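Local coordinates for protein putative transcriptional regulator, LysR family (PDB 3OXN) that probably regulates transcription by binding DNA, this portion being the effector-binding domain of a LysR-type regulator, at residues Gln19-Thr25 and Ser49-Leu55; Ile41-Ala45 and Trp210-Val214. All blocks are in the same frame, centred on the assembly; numbering follows the deposited sequence.

Overall arrangement
Both contacts lie in one lobe of the LysR effector-binding domain, a fold of the periplasmic-binding-protein kind, with their centres about 13 Å apart. Along the chain their segments alternate: 19-25, 41-45, 49-55, then 210-214. Contact 1 pairs the two parallel strands of a beta-alpha-beta unit; contact 2 sets the C-terminal end of its connecting helix, 28-44, against the late helix 206-227. The two helices cover the same face of the sheet and meet contact 1 there, Ile41 packing on Phe50 and Leu211 on Phe21 and Ile23. An early unit and a late helix thus share one core, beside the edge strand that continues the sheet into the second subunit.

Contact 1: Gln19-Thr25 and Ser49-Leu55; sequences QTFTIAT and SFNFLPL
The parallel strands of a beta-alpha-beta unit, 20-25 and 49-54, meet here, zipped by alternating backbone bonds such as Phe21 N to Ser49 O at 2.9 Å and Asn51 N to Phe21 O at 2.7 Å. At the far end Leu55 N reaches Thr25 O at 3.0 Å from above the carbonyl plane, where the second segment is already leaving the strand. On the face of Phe21, Ile23, Phe50 and Phe52 the side chains are buried and apolar, which suits a surface roofed by helices 28-44 and 206-227. Ile23 and Phe52 run alongside each other from neighbouring strands, Ile23 CB 3.4 Å from Phe52 CD1. Phe50 presents its ring edge to Ile23 CG1, with CE1 4.0 Å from that carbon, while the Phe21 and Phe50 rings incline to each other by 34°. The crossover between the strands is helix 28-44, which packs on Phe50, Phe52 and Thr25. The other face is more polar and carries Thr20, Thr22, Ser49 and Asn51. Ser49 OG is hydrogen-bonded to Met143 O of the second subunit, whose strand also pairs with Phe50 and Asn51. Farther along, Leu53 CD1 sits 3.7 Å from Ala24 CB, a methyl small enough to admit it.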
loop_
_atom_site.group_PDB
_atom_site.type_symbol
_atom_site.label_atom_id
_atom_site.label_comp_id
_atom_site.label_asym_id
_atom_site.label_seq_id
_atom_site.Cartn_x
_atom_site.Cartn_y
_atom_site.Cartn_z
ATOM N N GLN A 19 16.065 -17.336 -8.986
ATOM C CA GLN A 19 14.671 -17.674 -8.835
ATOM C C GLN A 19 13.904 -16.507 -8.255
ATOM O O GLN A 19 14.432 -15.725 -7.482
ATOM C CB GLN A 19 14.578 -18.866 -7.896
ATOM C CG GLN A 19 13.224 -19.079 -7.268
ATOM C CD GLN A 19 13.204 -20.347 -6.455
ATOM O OE1 GLN A 19 14.113 -21.184 -6.566
ATOM N NE2 GLN A 19 12.168 -20.507 -5.637
ATOM N N THR A 20 12.643 -16.384 -8.627
ATOM C CA THR A 20 11.826 -15.322 -8.046
ATOM C C THR A 20 10.938 -15.801 -6.877
ATOM O O THR A 20 10.436 -16.923 -6.853
ATOM C CB THR A 20 11.008 -14.556 -9.112
ATOM O OG1 THR A 20 9.720 -14.253 -8.575
ATOM C CG2 THR A 20 10.848 -15.391 -10.367
ATOM N N PHE A 21 10.772 -14.938 -5.889
ATOM C CA PHE A 21 10.010 -15.298 -4.716
ATOM C C PHE A 21 8.774 -14.434 -4.678
ATOM O O PHE A 21 8.841 -13.225 -4.906
ATOM C CB PHE A 21 10.850 -15.106 -3.448
ATOM C CG PHE A 21 12.150 -15.875 -3.462
ATOM C CD1 PHE A 21 13.259 -15.382 -4.138
ATOM C CD2 PHE A 21 12.254 -17.093 -2.821
ATOM C CE1 PHE A 21 14.437 -16.088 -4.173
ATOM C CE2 PHE A 21 13.439 -17.800 -2.855
ATOM C CZ PHE A 21 14.532 -17.290 -3.536
ATOM N N THR A 22 7.638 -15.075 -4.431
ATOM C CA THR A 22 6.395 -14.378 -4.201
ATOM C C THR A 22 6.192 -14.253 -2.700
ATOM O O THR A 22 6.131 -15.249 -1.987
ATOM C CB THR A 22 5.222 -15.162 -4.784
ATOM O OG1 THR A 22 5.483 -15.426 -6.163
ATOM C CG2 THR A 22 3.916 -14.383 -4.642
ATOM N N ILE A 23 6.087 -13.021 -2.230
ATOM C CA ILE A 23 5.764 -12.759 -0.843
ATOM C C ILE A 23 4.440 -12.044 -0.767
ATOM O O ILE A 23 4.330 -10.920 -1.240
ATOM C CB ILE A 23 6.798 -11.824 -0.219
ATOM C CG1 ILE A 23 8.204 -12.387 -0.418
ATOM C CG2 ILE A 23 6.480 -11.608 1.254
ATOM C CD1 ILE A 23 8.424 -13.677 0.319
ATOM N N ALA A 24 3.434 -12.681 -0.187
ATOM C CA ALA A 24 2.161 -12.000 0.066
ATOM C C ALA A 24 2.294 -11.219 1.359
ATOM O O ALA A 24 2.585 -11.794 2.414
ATOM C CB ALA A 24 1.013 -13.003 0.163
ATOM N N THR A 25 2.116 -9.908 1.309
ATOM C CA THR A 25 2.343 -9.144 2.539
ATOM C C THR A 25 1.372 -7.997 2.851
ATOM O O THR A 25 0.662 -7.491 1.978
ATOM C CB THR A 25 3.822 -8.699 2.654
ATOM O OG1 THR A 25 3.921 -7.584 3.543
ATOM C CG2 THR A 25 4.394 -8.316 1.303
ATOM N N SER A 49 15.021 -12.371 -7.597
ATOM C CA SER A 49 13.923 -11.531 -8.081
ATOM C C SER A 49 12.704 -11.596 -7.137
ATOM O O SER A 49 12.342 -12.668 -6.653
ATOM C CB SER A 49 13.539 -11.990 -9.484
ATOM O OG SER A 49 12.478 -11.227 -10.028
ATOM N N PHE A 50 12.066 -10.457 -6.881
ATOM C CA PHE A 50 10.967 -10.407 -5.912
ATOM C C PHE A 50 9.587 -10.013 -6.441
ATOM O O PHE A 50 9.440 -9.116 -7.269
ATOM C CB PHE A 50 11.328 -9.482 -4.759
ATOM C CG PHE A 50 12.029 -10.169 -3.646
ATOM C CD1 PHE A 50 11.315 -10.893 -2.714
ATOM C CD2 PHE A 50 13.395 -10.104 -3.534
ATOM C CE1 PHE A 50 11.948 -11.531 -1.683
ATOM C CE2 PHE A 50 14.034 -10.746 -2.517
ATOM C CZ PHE A 50 13.308 -11.458 -1.583
ATOM N N ASN A 51 8.572 -10.684 -5.918
ATOM C CA ASN A 51 7.204 -10.348 -6.255
ATOM C C ASN A 51 6.321 -10.163 -5.023
ATOM O O ASN A 51 5.838 -11.133 -4.443
ATOM C CB ASN A 51 6.597 -11.396 -7.177
ATOM C CG ASN A 51 5.403 -10.863 -7.931
ATOM O OD1 ASN A 51 5.308 -9.663 -8.169
ATOM N ND2 ASN A 51 4.482 -11.742 -8.306
ATOM N N PHE A 52 6.112 -8.918 -4.622
ATOM C CA PHE A 52 5.280 -8.639 -3.461
ATOM C C PHE A 52 3.867 -8.277 -3.875
ATOM O O PHE A 52 3.658 -7.439 -4.748
ATOM C CB PHE A 52 5.871 -7.499 -2.656
ATOM C CG PHE A 52 7.198 -7.816 -2.050
ATOM C CD1 PHE A 52 7.279 -8.565 -0.885
ATOM C CD2 PHE A 52 8.370 -7.356 -2.646
ATOM C CE1 PHE A 52 8.500 -8.845 -0.318
ATOM C CE2 PHE A 52 9.599 -7.629 -2.100
ATOM C CZ PHE A 52 9.671 -8.376 -0.928
ATOM N N LEU A 53 2.889 -8.909 -3.252
ATOM C CA LEU A 53 1.508 -8.565 -3.542
ATOM C C LEU A 53 0.714 -8.467 -2.266
ATOM O O LEU A 53 1.105 -9.019 -1.252
ATOM C CB LEU A 53 0.873 -9.567 -4.512
ATOM C CG LEU A 53 1.296 -11.017 -4.324
ATOM C CD1 LEU A 53 0.500 -11.644 -3.193
ATOM C CD2 LEU A 53 1.101 -11.774 -5.614
ATOM N N PRO A 54 -0.392 -7.728 -2.313
ATOM C CA PRO A 54 -1.276 -7.582 -1.156
ATOM C C PRO A 54 -1.803 -8.912 -0.614
ATOM O O PRO A 54 -2.450 -9.690 -1.333
ATOM C CB PRO A 54 -2.422 -6.735 -1.711
ATOM C CG PRO A 54 -1.777 -5.918 -2.773
ATOM C CD PRO A 54 -0.783 -6.839 -3.419
ATOM N N LEU A 55 -1.511 -9.164 0.659
ATOM C CA LEU A 55 -2.179 -10.218 1.404
ATOM C C LEU A 55 -3.675 -9.938 1.406
ATOM O O LEU A 55 -4.096 -8.810 1.652
ATOM C CB LEU A 55 -1.700 -10.225 2.852
ATOM C CG LEU A 55 -1.835 -11.597 3.512
ATOM C CD1 LEU A 55 -0.478 -12.309 3.458
ATOM C CD2 LEU A 55 -2.355 -11.510 4.953
#

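Contact 2: Ile41-Ala45 and Trp210-Val214; sequences IYQEA and WLRSV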
loop_
_atom_site.group_PDB
_atom_site.type_symbol
_atom_site.label_atom_id
_atom_site.label_comp_id
_atom_site.label_asym_id
_atom_site.label_seq_id
_atom_site.Cartn_x
_atom_site.Cartn_y
_atom_site.Cartn_z
ATOM N N ILE A 41 19.243 -8.756 1.256
ATOM C CA ILE A 41 18.769 -9.836 0.381
ATOM C C ILE A 41 19.480 -9.812 -0.963
ATOM O O ILE A 41 20.051 -10.810 -1.388
ATOM C CB ILE A 41 17.241 -9.760 0.098
ATOM C CG1 ILE A 41 16.428 -9.898 1.383
ATOM C CG2 ILE A 41 16.834 -10.849 -0.860
ATOM C CD1 ILE A 41 16.660 -11.200 2.090
ATOM N N TYR A 42 19.419 -8.662 -1.625
ATOM C CA TYR A 42 19.954 -8.498 -2.969
ATOM C C TYR A 42 21.465 -8.456 -2.969
ATOM O O TYR A 42 22.120 -8.850 -3.939
ATOM C CB TYR A 42 19.394 -7.235 -3.609
ATOM C CG TYR A 42 18.065 -7.486 -4.255
ATOM C CD1 TYR A 42 17.995 -8.090 -5.500
ATOM C CD2 TYR A 42 16.877 -7.162 -3.608
ATOM C CE1 TYR A 42 16.794 -8.339 -6.091
ATOM C CE2 TYR A 42 15.665 -7.404 -4.195
ATOM C CZ TYR A 42 15.625 -7.996 -5.445
ATOM O OH TYR A 42 14.418 -8.246 -6.070
ATOM N N GLN A 43 22.015 -7.959 -1.873
ATOM C CA GLN A 43 23.445 -7.974 -1.687
ATOM C C GLN A 43 23.879 -9.431 -1.610
ATOM O O GLN A 43 24.881 -9.831 -2.206
ATOM C CB GLN A 43 23.802 -7.206 -0.414
ATOM C CG GLN A 43 25.096 -7.637 0.252
ATOM C CD GLN A 43 26.314 -7.366 -0.608
ATOM O OE1 GLN A 43 26.198 -6.891 -1.750
ATOM N NE2 GLN A 43 27.499 -7.672 -0.065
ATOM N N GLU A 44 23.080 -10.228 -0.906
ATOM C CA GLU A 44 23.404 -11.620 -0.620
ATOM C C GLU A 44 23.050 -12.567 -1.781
ATOM O O GLU A 44 23.535 -13.701 -1.834
ATOM C CB GLU A 44 22.695 -12.048 0.670
ATOM C CG GLU A 44 23.505 -12.959 1.585
ATOM C CD GLU A 44 22.834 -14.302 1.818
ATOM O OE1 GLU A 44 21.817 -14.328 2.542
ATOM O OE2 GLU A 44 23.327 -15.327 1.291
ATOM N N ALA A 45 22.216 -12.098 -2.710
ATOM C CA ALA A 45 21.747 -12.930 -3.820
ATOM C C ALA A 45 21.385 -12.091 -5.045
ATOM O O ALA A 45 20.221 -12.042 -5.444
ATOM C CB ALA A 45 20.552 -13.751 -3.383
ATOM N N TRP A 210 16.042 -20.691 2.834
ATOM C CA TRP A 210 17.018 -19.610 2.835
ATOM C C TRP A 210 16.333 -18.254 2.960
ATOM O O TRP A 210 16.709 -17.439 3.798
ATOM C CB TRP A 210 17.910 -19.655 1.582
ATOM C CG TRP A 210 18.703 -18.395 1.402
ATOM C CD1 TRP A 210 19.892 -18.100 1.971
ATOM C CD2 TRP A 210 18.334 -17.246 0.629
ATOM N NE1 TRP A 210 20.303 -16.843 1.602
ATOM C CE2 TRP A 210 19.362 -16.294 0.771
ATOM C CE3 TRP A 210 17.230 -16.926 -0.180
ATOM C CZ2 TRP A 210 19.335 -15.051 0.144
ATOM C CZ3 TRP A 210 17.201 -15.688 -0.810
ATOM C CH2 TRP A 210 18.247 -14.767 -0.646
ATOM N N LEU A 211 15.330 -18.017 2.120
ATOM C CA LEU A 211 14.562 -16.770 2.157
ATOM C C LEU A 211 14.069 -16.483 3.566
ATOM O O LEU A 211 14.262 -15.386 4.088
ATOM C CB LEU A 211 13.353 -16.826 1.203
ATOM C CG LEU A 211 12.732 -15.524 0.664
ATOM C CD1 LEU A 211 11.311 -15.758 0.199
ATOM C CD2 LEU A 211 12.747 -14.410 1.682
ATOM N N ARG A 212 13.425 -17.472 4.169
ATOM C CA ARG A 212 12.852 -17.294 5.487
ATOM C C ARG A 212 13.886 -16.808 6.506
ATOM O O ARG A 212 13.633 -15.864 7.271
ATOM C CB ARG A 212 12.180 -18.577 5.942
ATOM C CG ARG A 212 11.051 -18.960 5.051
ATOM C CD ARG A 212 10.047 -19.809 5.779
ATOM N NE ARG A 212 10.499 -21.183 5.907
ATOM C CZ ARG A 212 10.551 -22.037 4.894
ATOM N NH1 ARG A 212 10.185 -21.647 3.683
ATOM N NH2 ARG A 212 10.972 -23.275 5.088
ATOM N N SER A 213 15.059 -17.436 6.479
ATOM C CA SER A 213 16.137 -17.104 7.407
ATOM C C SER A 213 16.699 -15.688 7.233
ATOM O O SER A 213 17.030 -15.017 8.225
ATOM C CB SER A 213 17.264 -18.137 7.317
ATOM O OG SER A 213 17.456 -18.530 5.974
ATOM N N VAL A 214 16.834 -15.234 5.989
ATOM C CA VAL A 214 17.278 -13.863 5.773
ATOM C C VAL A 214 16.223 -12.900 6.285
ATOM O O VAL A 214 16.548 -11.874 6.887
ATOM C CB VAL A 214 17.633 -13.583 4.317
ATOM C CG1 VAL A 214 19.140 -13.694 4.125
ATOM C CG2 VAL A 214 16.921 -14.549 3.409
#
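Ile41 and Val214 form the apolar centre, their side chains crossing at an angle so that the terminal methyl CD1 of Ile41 lies 3.4 Å from Val214 CB. This is a helix-helix contact within the layer that covers one face of the sheet in this alpha/beta lobe: the last turn of helix 28-44 meets the helix 206-227, and the strand 20-25 lies beneath, where Trp210 and Leu211 both touch Phe21. Ile41 serves two neighbours with its two branches. While CD1 goes to Val214, CG2 approaches Trp210 CH2 at 4.2 Å, and the beta-branched, wholly apolar side chain suits a place between a valine and an indole.

Trp210 is the broad partner. Its CG stands anti to the backbone N (chi1 167°), which carries the indole out from its own helix and across to the other. The six-membered ring goes toward the helix end, where Ala45, the first residue to leave helical geometry, offers only a methyl: Ala45 CB lies 3.7 Å from Trp210 CH2.

Outward from this core, the pyrrole N-H faces the partly exposed Glu44. The Glu44 chain bends at chi2, bringing its carboxylate to the indole edge with the two planes steeply inclined. A tryptophan suits this border, since its carbon rings lie against apolar side chains while its one polar atom still finds an acceptor. Trp210 NE1 gives its main bond to Glu44 OE1 at 3.1 Å, reaching that oxygen on its syn side but 25° out of the carboxylate plane, in a bent bond (137° at the hydrogen), and a weak second one to Glu44 OE2 at 3.4 Å.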